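Local coordinates for alcohol dehydrogenase (Thermus sp., PDB 4CPD), which probably catalyses the NAD-dependent interconversion of alcohols and carbonyl compounds as a zinc-containing medium-chain dehydrogenase, at residues 171-176 / 195-200; 233-238 / 256-261; 239-244 / 262-267. One frame throughout, in Å; residues are numbered along the deposited sequence.

How the interactions relate
All three contacts lie in the Rossmann-type coenzyme domain, on one side of the chain's centre. Interaction 1 closes before the others open, whereas the segments of interactions 2 and 3 alternate along the chain, each loop of interaction 2 running directly into a strand of interaction 3. Strands 171-175 and 239-242 are neighbours in the six-stranded parallel sheet, so interactions 1 and 3, with centres about 10 Å apart, belong to one run of four adjacent strands, and NAD lies at their C-terminal ends. Interaction 2, its centre about 12 Å from that of interaction 1 and 14 Å from that of interaction 3, joins the loops that lead into strands 239-242 and 262-265.

Interaction 1: 171-176 / 195-200; sequences SVAVIG and KILAID. With NAD (nicotinamide-adenine-dinucleotide), chain G.
A173 and I175 meet L197 and I199 on one face of two parallel strands, forming the apolar centre of the contact. The CB of A173 lies 4.3 Å from CD1 of I199, and CG1 of I175 approaches CB of I199 at the same distance. The I199 branch reaches back along the strand because its CG1 lies anti to the carbonyl carbon (chi1 -68°) and chi2 turns CD1 over the V174 carbonyl. On the other face V174 CG2 and I196 CG2 touch more sparingly. Between the faces, five backbone hydrogen bonds join the strands from V172 to G176; the V174 N to L197 O bond, 2.7 Å long, is almost straight at 174°, while G176 N closes the series on I199 O.

At the C-terminal end the contact turns polar. The D200 carboxylate grips the adenosine ribose with both oxygens: NAD O2B donates to OD1 at 3.1 Å and NAD O3B to OD2 at 3.0 Å. OD2 also accepts the amide of A177, which ties the carboxylate to the glycine-rich turn. An acid at the C-terminal end of the second strand that binds both ribose hydroxyls is the classic Rossmann mark of an NAD-dependent enzyme.

The two strands are the outer members of the beta-alpha-beta unit completed by helix 179-190. Helices 224-231 and 247-256 cover the face of A173, I175, L197 and I199, strand 215-218 continues the sheet beyond 195-200, and strand 239-242 pairs with the far edge of 171-175.

Interaction 2: 233-238 / 256-261; sequences NDEGPD and MVRPGG
R258 and D238 make the polar clasp of this contact, with both donors converging on one oxygen. R258 NE reaches D238 OD1 at 2.7 Å and NH2 reaches the same oxygen at 3.1 Å, a side-on salt bridge in which OD1 lies in the guanidinium plane while the carboxylate stands nearly perpendicular to it, 85° away. NE arrives from above the carboxylate plane, whereas NH2 meets the anti lone pair of OD1. R258 CG sits between its own backbone N and carbonyl carbon (chi1 75°), and the chain then runs extended to NE, carrying the guanidinium past G236 and P237 to the acid. The other oxygen, OD2, accepts from the amide of S171.

The tightly packed part sets the backbone of 236-237 against M256, V257 and the start of the R258 side chain. R258 N donates to P237 O at 3.1 Å, G236 lies against the carbonyl of M256, and CG2 of V257 covers P237 O. P237 CD also meets M256 CG, extending the apolar side inward. A type II turn from R258 to G261 folds the second segment, and R258 NH1 bonds back to P259 O within it.

Between the two segments the E235 side is looser: OE1 stays 4.8 Å from R258 NE, the side chains merely alongside. The second subunit covers it: its R97 forms a salt bridge with E235, its Q99 receives R258 NH1, and its Y94 packs on E235, R258 and P259. The chain before E235 runs out to solvent.

The contact thus joins two helix-to-strand connections of the Rossmann-type domain at the subunit interface. The first segment follows helix 224-231, the second begins at the last residue of helix 247-256, and they lead into strands 239-242 and 262-265; P237 and M256 both pack on V228 and strand 171-175.

Interaction 3: 239-244 / 262-267; sequences LVLEAV and RVSAVG. With NAD (nicotinamide-adenine-dinucleotide), chain G.
The L241 side chain reaches S264 because its CG lies anti to the backbone N (chi1 -178°), which directs CD1 over the neighbouring strand to 4.0 Å from S264 CB. L239 CD1 rests against the carbonyl of R262. On the opposite face, the E242 chain bends at chi2 (66°) and folds back, so that CG packs on A265 CB and the carboxylate comes round to the end of the second strand. There OE2 receives a weak bond from G267 N, and a water bridges OE2 to G267 O; OE1 is held by T249 and, weakly, by V244 N.

The parallel strands are joined by the hydrogen bonds V240 N to R262 O, S264 N to V240 O and E242 N to S264 O. E242 O then accepts V266 N at 2.9 Å as the strands end.

Beyond these bonds the backbone becomes part of the NAD pocket. V266 O takes the carboxamide nitrogen N7N of NAD at 3.0 Å, nearly straight at 160°, while V244 O accepts the nicotinamide-ribose hydroxyl O3D at 3.0 Å. V244 also sets CG1 against the adenine, 3.6 Å from N7A of NAD. The loops beyond the strands thus bond the nicotinamide half and pack against the adenine.

Strands 239-242 and 262-265 form a beta-alpha-beta unit with helix 247-256, whose A253 and L250 cover V240, E242 and A265. Helix 179-190 packs on L241, A243 and V266, and the sheet continues to strand 171-175 on one side and 286-290 on the other.

Interaction 1: 171-176 / 195-200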
loop_
_atom_site.group_PDB
_atom_site.type_symbol
_atom_site.label_atom_id
_atom_site.label_comp_id
_atom_site.label_asym_id
_atom_site.label_seq_id
_atom_site.Cartn_x
_atom_site.Cartn_y
_atom_site.Cartn_z
ATOM N N SER A 171 -6.415 -13.721 8.991
ATOM C CA SER A 171 -5.278 -14.603 9.150
ATOM C C SER A 171 -4.007 -13.836 8.756
ATOM O O SER A 171 -4.044 -12.995 7.878
ATOM C CB SER A 171 -5.458 -15.837 8.277
ATOM O OG SER A 171 -5.381 -15.490 6.904
ATOM N N VAL A 172 -2.889 -14.153 9.389
ATOM C CA VAL A 172 -1.685 -13.377 9.241
ATOM C C VAL A 172 -0.485 -14.279 9.077
ATOM O O VAL A 172 -0.322 -15.215 9.847
ATOM C CB VAL A 172 -1.439 -12.553 10.503
ATOM C CG1 VAL A 172 -0.297 -11.578 10.304
ATOM C CG2 VAL A 172 -2.685 -11.800 10.891
ATOM N N ALA A 173 0.384 -13.983 8.118
ATOM C CA ALA A 173 1.672 -14.661 8.072
ATOM C C ALA A 173 2.777 -13.695 8.454
ATOM O O ALA A 173 2.789 -12.574 7.979
ATOM C CB ALA A 173 1.924 -15.220 6.690
ATOM N N VAL A 174 3.706 -14.129 9.301
ATOM C CA VAL A 174 4.834 -13.289 9.714
ATOM C C VAL A 174 6.097 -13.973 9.266
ATOM O O VAL A 174 6.341 -15.111 9.631
ATOM C CB VAL A 174 4.906 -13.127 11.235
ATOM C CG1 VAL A 174 6.066 -12.242 11.635
ATOM C CG2 VAL A 174 3.594 -12.579 11.765
ATOM N N ILE A 175 6.901 -13.278 8.477
ATOM C CA ILE A 175 8.122 -13.857 7.931
ATOM C C ILE A 175 9.279 -13.272 8.718
ATOM O O ILE A 175 9.556 -12.067 8.645
ATOM C CB ILE A 175 8.264 -13.565 6.418
ATOM C CG1 ILE A 175 7.179 -14.310 5.631
ATOM C CG2 ILE A 175 9.618 -13.990 5.893
ATOM C CD1 ILE A 175 6.963 -13.777 4.229
ATOM N N GLY A 176 9.942 -14.143 9.476
ATOM C CA GLY A 176 10.967 -13.723 10.417
ATOM C C GLY A 176 10.449 -13.866 11.833
ATOM O O GLY A 176 9.544 -13.151 12.253
ATOM N N LYS A 195 -5.787 -16.859 12.894
ATOM C CA LYS A 195 -4.719 -17.798 12.712
ATOM C C LYS A 195 -3.444 -17.031 12.285
ATOM O O LYS A 195 -3.498 -16.104 11.477
ATOM C CB LYS A 195 -5.099 -18.808 11.647
ATOM C CG LYS A 195 -3.982 -19.807 11.360
ATOM C CD LYS A 195 -4.346 -20.807 10.280
ATOM C CE LYS A 195 -5.308 -21.866 10.798
ATOM N NZ LYS A 195 -5.366 -23.018 9.855
ATOM N N ILE A 196 -2.306 -17.437 12.831
ATOM C CA ILE A 196 -1.048 -16.762 12.638
ATOM C C ILE A 196 -0.029 -17.784 12.250
ATOM O O ILE A 196 0.059 -18.815 12.889
ATOM C CB ILE A 196 -0.546 -16.096 13.941
ATOM C CG1 ILE A 196 -1.605 -15.152 14.521
ATOM C CG2 ILE A 196 0.773 -15.357 13.691
ATOM C CD1 ILE A 196 -1.255 -14.640 15.901
ATOM N N LEU A 197 0.768 -17.483 11.233
ATOM C CA LEU A 197 1.797 -18.400 10.733
ATOM C C LEU A 197 3.167 -17.755 10.806
ATOM O O LEU A 197 3.347 -16.620 10.370
ATOM C CB LEU A 197 1.499 -18.754 9.284
ATOM C CG LEU A 197 0.083 -19.281 9.121
ATOM C CD1 LEU A 197 -0.611 -18.661 7.928
ATOM C CD2 LEU A 197 0.102 -20.787 9.015
ATOM N N ALA A 198 4.139 -18.482 11.332
ATOM C CA ALA A 198 5.469 -17.936 11.504
ATOM C C ALA A 198 6.405 -18.710 10.634
ATOM O O ALA A 198 6.460 -19.917 10.716
ATOM C CB ALA A 198 5.907 -17.992 12.962
ATOM N N ILE A 199 7.124 -17.996 9.785
ATOM C CA ILE A 199 8.074 -18.582 8.884
ATOM C C ILE A 199 9.442 -18.095 9.314
ATOM O O ILE A 199 9.667 -16.886 9.424
ATOM C CB ILE A 199 7.807 -18.148 7.434
ATOM C CG1 ILE A 199 6.496 -18.749 6.924
ATOM C CG2 ILE A 199 8.942 -18.582 6.513
ATOM C CD1 ILE A 199 5.278 -17.900 7.174
ATOM N N ASP A 200 10.338 -19.042 9.576
ATOM C CA ASP A 200 11.746 -18.764 9.860
ATOM C C ASP A 200 12.550 -20.020 9.505
ATOM O O ASP A 200 12.016 -20.954 8.888
ATOM C CB ASP A 200 11.930 -18.383 11.320
ATOM C CG ASP A 200 13.156 -17.547 11.545
ATOM O OD1 ASP A 200 14.259 -17.985 11.168
ATOM O OD2 ASP A 200 13.026 -16.441 12.100
HETATM P PA NAD G . 17.198 -10.397 13.733
HETATM O O1A NAD G . 17.590 -10.651 15.190
HETATM O O2A NAD G . 18.276 -10.434 12.653
HETATM O O5B NAD G . 15.980 -11.339 13.233
HETATM C C5B NAD G . 15.917 -11.805 11.886
HETATM C C4B NAD G . 15.228 -13.166 11.839
HETATM O O4B NAD G . 14.881 -13.490 10.486
HETATM C C3B NAD G . 16.149 -14.273 12.362
HETATM O O3B NAD G . 15.478 -15.197 13.234
HETATM C C2B NAD G . 16.577 -14.999 11.119
HETATM O O2B NAD G . 16.864 -16.377 11.376
HETATM C C1B NAD G . 15.360 -14.808 10.235
HETATM N N9A NAD G . 15.730 -14.977 8.830
HETATM C C8A NAD G . 16.837 -14.469 8.251
HETATM N N7A NAD G . 16.860 -14.834 6.947
HETATM C C5A NAD G . 15.757 -15.575 6.692
HETATM C C6A NAD G . 15.169 -16.254 5.520
HETATM N N6A NAD G . 15.816 -16.187 4.346
HETATM N N1A NAD G . 13.998 -16.931 5.655
HETATM C C2A NAD G . 13.356 -16.991 6.838
HETATM N N3A NAD G . 13.840 -16.390 7.951
HETATM C C4A NAD G . 15.009 -15.679 7.943
HETATM O O3 NAD G . 16.514 -8.932 13.604
HETATM P PN NAD G . 15.280 -8.302 14.446
HETATM O O1N NAD G . 15.927 -7.672 15.664
HETATM O O2N NAD G . 14.092 -9.268 14.518
HETATM O O5D NAD G . 14.795 -7.150 13.420
HETATM C C5D NAD G . 13.957 -7.561 12.322
HETATM C C4D NAD G . 14.153 -6.787 11.022
HETATM O O4D NAD G . 13.360 -5.594 11.088
HETATM C C3D NAD G . 15.593 -6.345 10.756
HETATM O O3D NAD G . 15.813 -6.344 9.335
HETATM C C2D NAD G . 15.653 -4.942 11.367
HETATM O O2D NAD G . 16.707 -4.079 10.871
HETATM C C1D NAD G . 14.243 -4.453 11.026
HETATM N N1N NAD G . 13.766 -3.344 11.869
HETATM C C2N NAD G . 13.101 -2.395 11.203
HETATM C C3N NAD G . 12.580 -1.279 11.840
HETATM C C7N NAD G . 11.842 -0.303 10.968
HETATM O O7N NAD G . 11.769 0.880 11.257
HETATM N N7N NAD G . 11.242 -0.795 9.866
HETATM C C4N NAD G . 12.749 -1.144 13.228
HETATM C C5N NAD G . 13.447 -2.143 13.919
HETATM C C6N NAD G . 13.953 -3.246 13.212
#

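Interaction 2: 233-238 / 256-261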
loop_
_atom_site.group_PDB
_atom_site.type_symbol
_atom_site.label_atom_id
_atom_site.label_comp_id
_atom_site.label_asym_id
_atom_site.label_seq_id
_atom_site.Cartn_x
_atom_site.Cartn_y
_atom_site.Cartn_z
ATOM N N ASN A 233 -7.379 -21.909 3.662
ATOM C CA ASN A 233 -8.307 -22.289 2.576
ATOM C C ASN A 233 -7.740 -22.286 1.145
ATOM O O ASN A 233 -8.491 -22.061 0.198
ATOM C CB ASN A 233 -9.526 -21.376 2.596
ATOM C CG ASN A 233 -10.482 -21.734 3.681
ATOM O OD1 ASN A 233 -11.328 -22.604 3.501
ATOM N ND2 ASN A 233 -10.371 -21.066 4.819
ATOM N N ASP A 234 -6.432 -22.504 0.987
ATOM C CA ASP A 234 -5.760 -22.389 -0.339
ATOM C C ASP A 234 -5.834 -20.997 -1.006
ATOM O O ASP A 234 -5.559 -20.861 -2.193
ATOM C CB ASP A 234 -6.294 -23.471 -1.283
ATOM C CG ASP A 234 -6.247 -24.824 -0.647
ATOM O OD1 ASP A 234 -5.117 -25.298 -0.387
ATOM O OD2 ASP A 234 -7.332 -25.370 -0.357
ATOM N N GLU A 235 -6.186 -19.981 -0.222
ATOM C CA GLU A 235 -6.225 -18.603 -0.664
ATOM C C GLU A 235 -4.890 -17.945 -0.354
ATOM O O GLU A 235 -4.247 -17.367 -1.220
ATOM C CB GLU A 235 -7.323 -17.850 0.086
ATOM C CG GLU A 235 -8.753 -18.350 -0.139
ATOM C CD GLU A 235 -9.835 -17.477 0.554
ATOM O OE1 GLU A 235 -9.528 -16.797 1.570
ATOM O OE2 GLU A 235 -11.016 -17.461 0.105
ATOM N N GLY A 236 -4.463 -18.073 0.893
ATOM C CA GLY A 236 -3.350 -17.304 1.437
ATOM C C GLY A 236 -3.931 -16.506 2.592
ATOM O O GLY A 236 -5.163 -16.365 2.723
ATOM N N PRO A 237 -3.060 -15.984 3.455
ATOM C CA PRO A 237 -3.509 -15.126 4.549
ATOM C C PRO A 237 -3.951 -13.703 4.095
ATOM O O PRO A 237 -3.524 -13.185 3.045
ATOM C CB PRO A 237 -2.277 -15.054 5.439
ATOM C CG PRO A 237 -1.130 -15.175 4.484
ATOM C CD PRO A 237 -1.595 -16.042 3.350
ATOM N N ASP A 238 -4.800 -13.081 4.894
ATOM C CA ASP A 238 -5.259 -11.734 4.624
ATOM C C ASP A 238 -4.124 -10.711 4.671
ATOM O O ASP A 238 -4.094 -9.776 3.882
ATOM C CB ASP A 238 -6.325 -11.361 5.645
ATOM C CG ASP A 238 -7.506 -12.291 5.595
ATOM O OD1 ASP A 238 -8.344 -12.103 4.687
ATOM O OD2 ASP A 238 -7.584 -13.225 6.433
ATOM N N MET A 256 2.790 -15.456 -1.320
ATOM C CA MET A 256 2.043 -16.066 -0.239
ATOM C C MET A 256 0.656 -15.417 0.013
ATOM O O MET A 256 -0.348 -16.117 0.188
ATOM C CB MET A 256 2.947 -15.947 0.979
ATOM C CG MET A 256 2.468 -16.524 2.288
ATOM S SD MET A 256 3.764 -16.228 3.519
ATOM C CE MET A 256 5.149 -17.149 2.869
ATOM N N VAL A 257 0.608 -14.084 0.032
ATOM C CA VAL A 257 -0.587 -13.358 0.463
ATOM C C VAL A 257 -1.725 -13.695 -0.481
ATOM O O VAL A 257 -1.491 -13.904 -1.663
ATOM C CB VAL A 257 -0.343 -11.821 0.500
ATOM C CG1 VAL A 257 -0.157 -11.261 -0.902
ATOM C CG2 VAL A 257 -1.470 -11.084 1.223
ATOM N N ARG A 258 -2.954 -13.752 0.039
ATOM C CA ARG A 258 -4.120 -13.964 -0.815
ATOM C C ARG A 258 -4.348 -12.808 -1.778
ATOM O O ARG A 258 -3.963 -11.684 -1.509
ATOM C CB ARG A 258 -5.400 -14.181 0.002
ATOM C CG ARG A 258 -6.023 -12.960 0.668
ATOM C CD ARG A 258 -7.422 -13.297 1.165
ATOM N NE ARG A 258 -8.057 -12.249 1.987
ATOM C CZ ARG A 258 -8.661 -11.151 1.522
ATOM N NH1 ARG A 258 -8.719 -10.872 0.219
ATOM N NH2 ARG A 258 -9.216 -10.313 2.371
ATOM N N PRO A 259 -5.017 -13.091 -2.894
ATOM C CA PRO A 259 -5.564 -12.023 -3.700
ATOM C C PRO A 259 -6.354 -11.065 -2.847
ATOM O O PRO A 259 -7.090 -11.488 -1.963
ATOM C CB PRO A 259 -6.499 -12.762 -4.672
ATOM C CG PRO A 259 -5.859 -14.103 -4.840
ATOM C CD PRO A 259 -5.292 -14.418 -3.482
ATOM N N GLY A 260 -6.161 -9.780 -3.099
ATOM C CA GLY A 260 -6.886 -8.736 -2.401
ATOM C C GLY A 260 -6.376 -8.525 -1.006
ATOM O O GLY A 260 -7.014 -7.823 -0.234
ATOM N N GLY A 261 -5.252 -9.157 -0.685
ATOM C CA GLY A 261 -4.649 -9.021 0.622
ATOM C C GLY A 261 -3.643 -7.870 0.710
ATOM O O GLY A 261 -3.511 -7.037 -0.196
#

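Interaction 3: 239-244 / 262-267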
loop_
_atom_site.group_PDB
_atom_site.type_symbol
_atom_site.label_atom_id
_atom_site.label_comp_id
_atom_site.label_asym_id
_atom_site.label_seq_id
_atom_site.Cartn_x
_atom_site.Cartn_y
_atom_site.Cartn_z
ATOM N N LEU A 239 -3.189 -10.916 5.594
ATOM C CA LEU A 239 -2.064 -10.006 5.807
ATOM C C LEU A 239 -0.735 -10.747 5.938
ATOM O O LEU A 239 -0.670 -11.777 6.586
ATOM C CB LEU A 239 -2.350 -9.194 7.062
ATOM C CG LEU A 239 -1.256 -8.284 7.595
ATOM C CD1 LEU A 239 -0.711 -7.345 6.533
ATOM C CD2 LEU A 239 -1.810 -7.475 8.752
ATOM N N VAL A 240 0.318 -10.248 5.295
ATOM C CA VAL A 240 1.672 -10.746 5.546
ATOM C C VAL A 240 2.511 -9.625 6.094
ATOM O O VAL A 240 2.583 -8.563 5.497
ATOM C CB VAL A 240 2.371 -11.259 4.291
ATOM C CG1 VAL A 240 3.746 -11.812 4.624
ATOM C CG2 VAL A 240 1.551 -12.345 3.666
ATOM N N LEU A 241 3.152 -9.873 7.227
ATOM C CA LEU A 241 4.151 -8.964 7.767
ATOM C C LEU A 241 5.529 -9.538 7.487
ATOM O O LEU A 241 5.864 -10.575 8.038
ATOM C CB LEU A 241 3.983 -8.803 9.271
ATOM C CG LEU A 241 5.002 -7.817 9.813
ATOM C CD1 LEU A 241 4.410 -6.436 9.777
ATOM C CD2 LEU A 241 5.396 -8.157 11.215
ATOM N N GLU A 242 6.333 -8.877 6.656
ATOM C CA GLU A 242 7.674 -9.405 6.387
ATOM C C GLU A 242 8.646 -8.639 7.267
ATOM O O GLU A 242 8.670 -7.408 7.287
ATOM C CB GLU A 242 8.020 -9.454 4.876
ATOM C CG GLU A 242 9.045 -8.482 4.359
ATOM C CD GLU A 242 10.439 -8.706 4.897
ATOM O OE1 GLU A 242 10.971 -9.827 4.764
ATOM O OE2 GLU A 242 11.019 -7.721 5.430
ATOM N N ALA A 243 9.412 -9.390 8.040
ATOM C CA ALA A 243 10.258 -8.811 9.073
ATOM C C ALA A 243 11.687 -9.332 9.005
ATOM O O ALA A 243 12.361 -9.413 10.046
ATOM C CB ALA A 243 9.678 -9.099 10.443
ATOM N N VAL A 244 12.141 -9.691 7.803
ATOM C CA VAL A 244 13.491 -10.144 7.628
ATOM C C VAL A 244 14.314 -9.084 6.927
ATOM O O VAL A 244 15.342 -8.652 7.452
ATOM C CB VAL A 244 13.521 -11.447 6.834
ATOM C CG1 VAL A 244 14.960 -11.845 6.541
ATOM C CG2 VAL A 244 12.813 -12.548 7.607
ATOM N N ARG A 262 -2.910 -7.848 1.813
ATOM C CA ARG A 262 -2.043 -6.725 2.146
ATOM C C ARG A 262 -0.721 -7.233 2.620
ATOM O O ARG A 262 -0.678 -8.185 3.386
ATOM C CB ARG A 262 -2.661 -5.893 3.262
ATOM C CG ARG A 262 -3.932 -5.178 2.857
ATOM C CD ARG A 262 -4.882 -5.073 4.018
ATOM N NE ARG A 262 -5.856 -6.172 4.043
ATOM C CZ ARG A 262 -6.157 -6.967 5.081
ATOM N NH1 ARG A 262 -5.569 -6.882 6.281
ATOM N NH2 ARG A 262 -7.101 -7.870 4.903
ATOM N N VAL A 263 0.352 -6.612 2.146
ATOM C CA VAL A 263 1.675 -6.944 2.598
ATOM C C VAL A 263 2.297 -5.722 3.235
ATOM O O VAL A 263 2.273 -4.625 2.684
ATOM C CB VAL A 263 2.535 -7.411 1.452
ATOM C CG1 VAL A 263 3.965 -7.607 1.908
ATOM C CG2 VAL A 263 1.976 -8.701 0.892
ATOM N N SER A 264 2.839 -5.921 4.421
ATOM C CA SER A 264 3.409 -4.840 5.206
ATOM C C SER A 264 4.882 -5.202 5.405
ATOM O O SER A 264 5.198 -6.054 6.256
ATOM C CB SER A 264 2.672 -4.771 6.539
ATOM O OG SER A 264 2.643 -3.492 7.068
ATOM N N ALA A 265 5.777 -4.581 4.624
ATOM C CA ALA A 265 7.225 -4.874 4.696
ATOM C C ALA A 265 7.957 -3.974 5.682
ATOM O O ALA A 265 7.925 -2.758 5.579
ATOM C CB ALA A 265 7.868 -4.732 3.343
ATOM N N VAL A 266 8.638 -4.591 6.629
ATOM C CA VAL A 266 9.191 -3.864 7.753
ATOM C C VAL A 266 10.694 -4.190 7.942
ATOM O O VAL A 266 11.416 -3.457 8.603
ATOM C CB VAL A 266 8.330 -4.166 9.002
ATOM C CG1 VAL A 266 9.085 -5.061 9.956
ATOM C CG2 VAL A 266 7.907 -2.908 9.691
ATOM N N GLY A 267 11.170 -5.250 7.311
ATOM C CA GLY A 267 12.600 -5.584 7.319
ATOM C C GLY A 267 13.527 -4.687 6.471
ATOM O O GLY A 267 13.207 -4.290 5.339
HETATM P PA NAD G . 17.198 -10.397 13.733
HETATM O O1A NAD G . 17.590 -10.651 15.190
HETATM O O2A NAD G . 18.276 -10.434 12.653
HETATM O O5B NAD G . 15.980 -11.339 13.233
HETATM C C5B NAD G . 15.917 -11.805 11.886
HETATM C C4B NAD G . 15.228 -13.166 11.839
HETATM O O4B NAD G . 14.881 -13.490 10.486
HETATM C C3B NAD G . 16.149 -14.273 12.362
HETATM O O3B NAD G . 15.478 -15.197 13.234
HETATM C C2B NAD G . 16.577 -14.999 11.119
HETATM O O2B NAD G . 16.864 -16.377 11.376
HETATM C C1B NAD G . 15.360 -14.808 10.235
HETATM N N9A NAD G . 15.730 -14.977 8.830
HETATM C C8A NAD G . 16.837 -14.469 8.251
HETATM N N7A NAD G . 16.860 -14.834 6.947
HETATM C C5A NAD G . 15.757 -15.575 6.692
HETATM C C6A NAD G . 15.169 -16.254 5.520
HETATM N N6A NAD G . 15.816 -16.187 4.346
HETATM N N1A NAD G . 13.998 -16.931 5.655
HETATM C C2A NAD G . 13.356 -16.991 6.838
HETATM N N3A NAD G . 13.840 -16.390 7.951
HETATM C C4A NAD G . 15.009 -15.679 7.943
HETATM O O3 NAD G . 16.514 -8.932 13.604
HETATM P PN NAD G . 15.280 -8.302 14.446
HETATM O O1N NAD G . 15.927 -7.672 15.664
HETATM O O2N NAD G . 14.092 -9.268 14.518
HETATM O O5D NAD G . 14.795 -7.150 13.420
HETATM C C5D NAD G . 13.957 -7.561 12.322
HETATM C C4D NAD G . 14.153 -6.787 11.022
HETATM O O4D NAD G . 13.360 -5.594 11.088
HETATM C C3D NAD G . 15.593 -6.345 10.756
HETATM O O3D NAD G . 15.813 -6.344 9.335
HETATM C C2D NAD G . 15.653 -4.942 11.367
HETATM O O2D NAD G . 16.707 -4.079 10.871
HETATM C C1D NAD G . 14.243 -4.453 11.026
HETATM N N1N NAD G . 13.766 -3.344 11.869
HETATM C C2N NAD G . 13.101 -2.395 11.203
HETATM C C3N NAD G . 12.580 -1.279 11.840
HETATM C C7N NAD G . 11.842 -0.303 10.968
HETATM O O7N NAD G . 11.769 0.880 11.257
HETATM N N7N NAD G . 11.242 -0.795 9.866
HETATM C C4N NAD G . 12.749 -1.144 13.228
HETATM C C5N NAD G . 13.447 -2.143 13.919
HETATM C C6N NAD G . 13.953 -3.246 13.212
HETATM O O HOH W 1 12.129 -5.779 3.511
#